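Local coordinates for sialidase B (Streptococcus pneumoniae serotype 4, PDB 4XJW), which cleaves terminal sialic acid from glycoconjugates as a GH33 sialidase, acting on alpha-(2->3), alpha-(2->6) and alpha-(2->8) glycosidic linkages, at residues 203-208 with 642-647; 223-228 with 238-243. The protein carries 1 engineered substitution. All blocks are in the same frame, centred on the assembly; numbering follows the deposited sequence. Where two conformers were deposited one is given.

Contact 1 (203-208 with 642-647)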
loop_
_atom_site.group_PDB
_atom_site.type_symbol
_atom_site.label_atom_id
_atom_site.label_comp_id
_atom_site.label_asym_id
_atom_site.label_seq_id
_atom_site.Cartn_x
_atom_site.Cartn_y
_atom_site.Cartn_z
ATOM N N ALA A 203 11.084 -4.907 -3.341
ATOM C CA ALA A 203 9.743 -4.944 -3.905
ATOM C C ALA A 203 9.478 -3.632 -4.604
ATOM O O ALA A 203 9.830 -2.562 -4.105
ATOM C CB ALA A 203 8.704 -5.178 -2.825
ATOM N N ASN A 204 8.839 -3.704 -5.760
ATOM C CA ASN A 204 8.500 -2.497 -6.485
ATOM C C ASN A 204 7.168 -1.910 -6.033
ATOM O O ASN A 204 6.830 -0.791 -6.418
ATOM C CB ASN A 204 8.483 -2.774 -7.995
ATOM C CG ASN A 204 8.657 -1.510 -8.838
ATOM O OD1 ASN A 204 9.291 -0.533 -8.419
ATOM N ND2 ASN A 204 8.095 -1.532 -10.046
ATOM N N TYR A 205 6.424 -2.648 -5.202
ATOM C CA TYR A 205 5.072 -2.228 -4.794
ATOM C C TYR A 205 4.868 -2.414 -3.302
ATOM O O TYR A 205 5.479 -3.293 -2.695
ATOM C CB TYR A 205 4.001 -2.989 -5.590
ATOM C CG TYR A 205 4.274 -2.917 -7.074
ATOM C CD1 TYR A 205 3.885 -1.799 -7.818
ATOM C CD2 TYR A 205 5.005 -3.914 -7.700
ATOM C CE1 TYR A 205 4.180 -1.702 -9.175
ATOM C CE2 TYR A 205 5.308 -3.830 -9.047
ATOM C CZ TYR A 205 4.905 -2.730 -9.769
ATOM O OH TYR A 205 5.237 -2.659 -11.093
ATOM N N PHE A 206 4.016 -1.576 -2.715
ATOM C CA PHE A 206 3.718 -1.655 -1.284
ATOM C C PHE A 206 2.245 -1.429 -1.073
ATOM O O PHE A 206 1.618 -0.657 -1.805
ATOM C CB PHE A 206 4.518 -0.614 -0.493
ATOM C CG PHE A 206 5.988 -0.796 -0.614
ATOM C CD1 PHE A 206 6.651 -1.707 0.193
ATOM C CD2 PHE A 206 6.697 -0.111 -1.584
ATOM C CE1 PHE A 206 8.000 -1.915 0.050
ATOM C CE2 PHE A 206 8.061 -0.295 -1.720
ATOM C CZ PHE A 206 8.712 -1.210 -0.911
ATOM N N ARG A 207 1.688 -2.115 -0.076
ATOM C CA ARG A 207 0.278 -1.959 0.277
ATOM C C ARG A 207 0.135 -2.259 1.757
ATOM O O ARG A 207 1.015 -2.871 2.376
ATOM C CB ARG A 207 -0.652 -2.908 -0.512
ATOM C CG ARG A 207 -1.070 -2.425 -1.933
ATOM C CD ARG A 207 -2.544 -2.774 -2.243
ATOM N NE ARG A 207 -3.521 -2.087 -1.405
ATOM C CZ ARG A 207 -4.819 -2.405 -1.340
ATOM N NH1 ARG A 207 -5.288 -3.412 -2.072
ATOM N NH2 ARG A 207 -5.655 -1.715 -0.536
ATOM N N ILE A 208 -0.990 -1.831 2.317
ATOM C CA ILE A 208 -1.408 -2.201 3.670
ATOM C C ILE A 208 -0.469 -1.659 4.768
ATOM O O ILE A 208 0.144 -2.427 5.504
ATOM C CB ILE A 208 -1.560 -3.742 3.853
ATOM C CG1 ILE A 208 -2.097 -4.438 2.597
ATOM C CG2 ILE A 208 -2.503 -4.034 5.001
ATOM C CD1 ILE A 208 -3.461 -3.938 2.125
ATOM N N HIS A 642 -0.789 -1.631 -9.741
ATOM C CA HIS A 642 0.649 -1.665 -10.035
ATOM C C HIS A 642 1.286 -0.281 -10.162
ATOM O O HIS A 642 2.003 0.004 -11.140
ATOM C CB HIS A 642 0.931 -2.500 -11.298
ATOM C CG HIS A 642 0.126 -3.766 -11.369
ATOM N ND1 HIS A 642 -0.138 -4.542 -10.258
ATOM C CD2 HIS A 642 -0.523 -4.346 -12.405
ATOM C CE1 HIS A 642 -0.899 -5.565 -10.617
ATOM N NE2 HIS A 642 -1.133 -5.481 -11.916
ATOM N N LEU A 643 1.032 0.564 -9.165
ATOM C CA LEU A 643 1.641 1.888 -9.092
ATOM C C LEU A 643 2.715 1.866 -8.033
ATOM O O LEU A 643 2.494 1.318 -6.949
ATOM C CB LEU A 643 0.611 2.957 -8.724
ATOM C CG LEU A 643 -0.672 3.018 -9.559
ATOM C CD1 LEU A 643 -1.640 4.047 -8.995
ATOM C CD2 LEU A 643 -0.375 3.305 -11.016
ATOM N N SER A 644 3.850 2.484 -8.346
ATOM C CA SER A 644 4.940 2.579 -7.385
ATOM C C SER A 644 4.934 3.880 -6.584
ATOM O O SER A 644 4.563 4.952 -7.083
ATOM C CB SER A 644 6.275 2.403 -8.092
ATOM O OG SER A 644 6.375 1.105 -8.633
ATOM N N ASN A 645 5.342 3.769 -5.322
ATOM C CA ASN A 645 5.560 4.928 -4.455
ATOM C C ASN A 645 4.311 5.767 -4.241
ATOM O O ASN A 645 4.356 7.007 -4.256
ATOM C CB ASN A 645 6.723 5.784 -4.980
ATOM C CG ASN A 645 8.062 5.112 -4.813
ATOM O OD1 ASN A 645 8.147 3.978 -4.350
ATOM N ND2 ASN A 645 9.128 5.809 -5.205
ATOM N N VAL A 646 3.198 5.070 -4.018
ATOM C CA VAL A 646 1.927 5.714 -3.682
ATOM C C VAL A 646 1.565 5.603 -2.197
ATOM O O VAL A 646 0.661 6.294 -1.739
ATOM C CB VAL A 646 0.777 5.191 -4.557
ATOM C CG1 VAL A 646 0.942 5.695 -5.995
ATOM C CG2 VAL A 646 0.721 3.649 -4.504
ATOM N N VAL A 647 2.278 4.749 -1.451
ATOM C CA VAL A 647 2.120 4.703 0.009
ATOM C C VAL A 647 3.036 5.794 0.565
ATOM O O VAL A 647 4.259 5.743 0.409
ATOM C CB VAL A 647 2.489 3.335 0.608
ATOM C CG1 VAL A 647 2.378 3.362 2.143
ATOM C CG2 VAL A 647 1.571 2.236 0.043
HETATM O O HOH W 1 6.568 1.339 -4.563
HETATM O O HOH W 2 3.777 -1.281 -12.772
HETATM O O HOH W 3 2.801 0.468 -4.401
#

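Contact 2 (223-228 with 238-243). With DMS (dimethyl sulfoxide), chain C.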
loop_
_atom_site.group_PDB
_atom_site.type_symbol
_atom_site.label_atom_id
_atom_site.label_comp_id
_atom_site.label_asym_id
_atom_site.label_seq_id
_atom_site.Cartn_x
_atom_site.Cartn_y
_atom_site.Cartn_z
ATOM N N ILE A 223 4.403 -3.102 6.659
ATOM C CA ILE A 223 3.856 -2.976 5.312
ATOM C C ILE A 223 3.949 -4.310 4.596
ATOM O O ILE A 223 4.792 -5.146 4.933
ATOM C CB ILE A 223 4.629 -1.879 4.520
ATOM C CG1 ILE A 223 3.869 -1.442 3.269
ATOM C CG2 ILE A 223 5.990 -2.364 4.061
ATOM C CD1 ILE A 223 3.369 -0.069 3.337
ATOM N N ASP A 224 3.052 -4.520 3.636
ATOM C CA ASP A 224 3.212 -5.577 2.638
ATOM C C ASP A 224 4.187 -5.078 1.582
ATOM O O ASP A 224 3.918 -4.070 0.928
ATOM C CB ASP A 224 1.891 -5.833 1.904
ATOM C CG ASP A 224 0.896 -6.690 2.675
ATOM O OD1 ASP A 224 0.891 -6.742 3.920
ATOM O OD2 ASP A 224 0.051 -7.296 1.978
ATOM N N ALA A 225 5.313 -5.771 1.433
ATOM C CA ALA A 225 6.246 -5.546 0.347
ATOM C C ALA A 225 5.756 -6.492 -0.756
ATOM O O ALA A 225 5.921 -7.708 -0.650
ATOM C CB ALA A 225 7.664 -5.897 0.787
ATOM N N ARG A 226 5.121 -5.937 -1.784
ATOM C CA ARG A 226 4.450 -6.761 -2.781
ATOM C C ARG A 226 5.265 -6.812 -4.069
ATOM O O ARG A 226 5.565 -5.776 -4.683
ATOM C CB ARG A 226 3.023 -6.254 -3.018
ATOM C CG ARG A 226 2.140 -6.297 -1.764
ATOM C CD ARG A 226 0.664 -6.410 -2.115
ATOM N NE ARG A 226 -0.150 -6.595 -0.917
ATOM C CZ ARG A 226 -1.473 -6.694 -0.924
ATOM N NH1 ARG A 226 -2.137 -6.618 -2.075
ATOM N NH2 ARG A 226 -2.125 -6.870 0.216
ATOM N N TYR A 227 5.636 -8.026 -4.472
ATOM C CA TYR A 227 6.584 -8.181 -5.575
ATOM C C TYR A 227 5.922 -8.319 -6.943
ATOM O O TYR A 227 6.445 -7.788 -7.922
ATOM C CB TYR A 227 7.557 -9.342 -5.299
ATOM C CG TYR A 227 8.418 -9.076 -4.094
ATOM C CD1 TYR A 227 7.939 -9.329 -2.806
ATOM C CD2 TYR A 227 9.694 -8.532 -4.235
ATOM C CE1 TYR A 227 8.715 -9.055 -1.688
ATOM C CE2 TYR A 227 10.484 -8.250 -3.112
ATOM C CZ TYR A 227 9.981 -8.523 -1.850
ATOM O OH TYR A 227 10.736 -8.259 -0.728
ATOM N N GLY A 228 4.788 -9.020 -6.985
ATOM C CA GLY A 228 4.085 -9.327 -8.226
ATOM C C GLY A 228 2.995 -8.314 -8.523
ATOM O O GLY A 228 1.800 -8.648 -8.596
ATOM N N ASN A 238 6.157 -10.128 1.120
ATOM C CA ASN A 238 6.814 -10.234 2.426
ATOM C C ASN A 238 6.277 -9.125 3.332
ATOM O O ASN A 238 5.724 -8.153 2.840
ATOM C CB ASN A 238 8.337 -10.053 2.283
ATOM C CG ASN A 238 9.035 -11.231 1.600
ATOM O OD1 ASN A 238 8.609 -12.376 1.704
ATOM N ND2 ASN A 238 10.141 -10.940 0.917
ATOM N N ILE A 239 6.468 -9.250 4.644
ATOM C CA ILE A 239 6.161 -8.149 5.568
ATOM C C ILE A 239 7.452 -7.424 5.917
ATOM O O ILE A 239 8.411 -8.046 6.372
ATOM C CB ILE A 239 5.498 -8.647 6.864
ATOM C CG1 ILE A 239 4.261 -9.509 6.570
ATOM C CG2 ILE A 239 5.139 -7.461 7.755
ATOM C CD1 ILE A 239 3.199 -8.824 5.694
ATOM N N ALA A 240 7.482 -6.111 5.688
ATOM C CA ALA A 240 8.674 -5.305 5.967
ATOM C C ALA A 240 8.360 -4.288 7.053
ATOM O O ALA A 240 7.197 -3.929 7.266
ATOM C CB ALA A 240 9.171 -4.602 4.697
ATOM N N THR A 241 9.404 -3.830 7.740
ATOM C CA THR A 241 9.249 -2.830 8.802
ATOM C C THR A 241 10.321 -1.753 8.722
ATOM O O THR A 241 11.413 -1.987 8.195
ATOM C CB THR A 241 9.260 -3.443 10.240
ATOM O OG1 THR A 241 10.505 -4.095 10.488
ATOM C CG2 THR A 241 8.171 -4.482 10.430
ATOM N N SER A 242 9.980 -0.586 9.263
ATOM C CA SER A 242 10.895 0.547 9.408
ATOM C C SER A 242 10.480 1.345 10.648
ATOM O O SER A 242 9.317 1.332 11.030
ATOM C CB SER A 242 10.833 1.419 8.146
ATOM O OG SER A 242 11.586 2.623 8.293
ATOM N N TYR A 243 11.419 2.015 11.304
ATOM C CA TYR A 243 11.067 2.807 12.490
ATOM C C TYR A 243 11.686 4.197 12.417
ATOM O O TYR A 243 12.666 4.435 11.687
ATOM C CB TYR A 243 11.496 2.100 13.810
ATOM C CG TYR A 243 12.943 1.695 13.801
ATOM C CD1 TYR A 243 13.937 2.601 14.132
ATOM C CD2 TYR A 243 13.315 0.419 13.383
ATOM C CE1 TYR A 243 15.281 2.231 14.083
ATOM C CE2 TYR A 243 14.635 0.040 13.324
ATOM C CZ TYR A 243 15.614 0.947 13.669
ATOM O OH TYR A 243 16.936 0.564 13.611
HETATM S S DMS C . -6.160 -6.465 1.895
HETATM O O DMS C . -4.794 -7.070 1.735
HETATM C C1 DMS C . -6.494 -5.449 0.429
HETATM C C2 DMS C . -7.359 -7.789 1.574
#

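Contact 1 (203-208 with 642-647)
At the edge of the Tyr205 ring, near its plane, lies the carbonyl oxygen of Leu643, 3.5 Å from CD1, while one face is covered near its rim by CG of Asn204. CE1 comes within 3.4 Å of His642 C. Strand 205-207 opens the first strand of a blade of the catalytic beta-propeller and carries the start of the sialidase F/YRIP motif, Phe206-Arg207-Ile208.

The two segments form no beta pairing; three waters bridge them instead. One accepts from Tyr205 OH and donates to His642 O, and the same hydroxyl also has Trp270 N as a partner. Another accepts from Phe206 N and donates to Leu643 O, satisfying two backbone groups at once. The third donates to Asn204 O and accepts from Asn645 N. Ser644 OG also donates to Asn204 O at 3.0 Å, tilted 24° from the carbonyl plane, but Ser644 is deposited in two conformers, and the bond is that of one of them, so it may not always be formed. The amide of Asn204 is held elsewhere, by Ser197 and Val268.

Arg207 points away from the loop. Its NE forms a salt bridge with Glu631, and its side chain lies close to those of Arg581 and Tyr615, consistent with its assigned role in substrate binding. In Val647, with CG1 anti to the backbone N (chi1 177°), CG2 lies beside that N and is the branch that reaches the strand, 3.4 Å from Phe206 O and 4.1 Å from Phe206 CB.

Contact 2 (223-228 with 238-243)
Asp224, which lies alongside Ile239 with OD1 3.6 Å from the methyl CD1, is held in an unusual one-oxygen grip by Arg226, two residues on in the same strand. The arginine comes side-on, and both nitrogens go to Asp224 OD2, NE at 3.0 Å and NH2 at 2.8 Å. NE uses the anti lone pair of OD2, whereas NH2 approaches on that side but 34° out of the carboxylate plane. The guanidinium gets there on a chain extended from CG to NE, and OD2 lies nearly in its plane. NH2 also donates to the oxygen of a bound dimethyl sulfoxide, while NH1 forms a salt bridge with Asp232, the proposed proton acceptor. Arg226 thus ties Asp224 to a likely catalytic residue.

The backbones form an antiparallel beta hairpin. Ala225 and Asn238 make a hydrogen-bonded pair with two good bonds, the shorter being Ala225 N to Asn238 O at 2.8 Å. Ile223 and Ala240 make the other such pair, but there Ile223 N to Ala240 O is weak, bent to 130° at the hydrogen. On the face opposite Asp224, Ile223 CG2 and Ala240 CB touch at 3.9 Å. Beyond the Ala225-Asn238 pair, Asn238 ND2 donates to Tyr227 OH at 3.2 Å, the amide and ring planes turned 72° apart. That hydroxyl also bonds to Thr201 O.

These strands are the two middle ones of a four-stranded propeller blade, flanked by 205-213 and 255-256. The face bearing Asp224 and Ile239 packs on strand 286-294, with Asp224 OD1 bonded to Asp289 N.

The two contacts lie 9 Å apart between centres in the catalytic propeller, and both reach the same four-stranded antiparallel sheet, contact 1 through its 203-208 segment. Contact 1 joins the outermost strand 205-213 to a loop that comes more than 400 residues later, just ahead of strand 647-652; contact 2, nested within that long span, is a local hairpin of the next two strands, 219-226 and 237-244. Strands 205-213 and 219-226 connect them directly: Tyr205 O lies 2.8 Å from Arg226 N and Arg207 O 2.9 Å from Asp224 N, both probable hydrogen bonds. One sheet therefore carries the likely substrate-binding Arg207 beside Arg226, the partner of Asp232, at the probable active site.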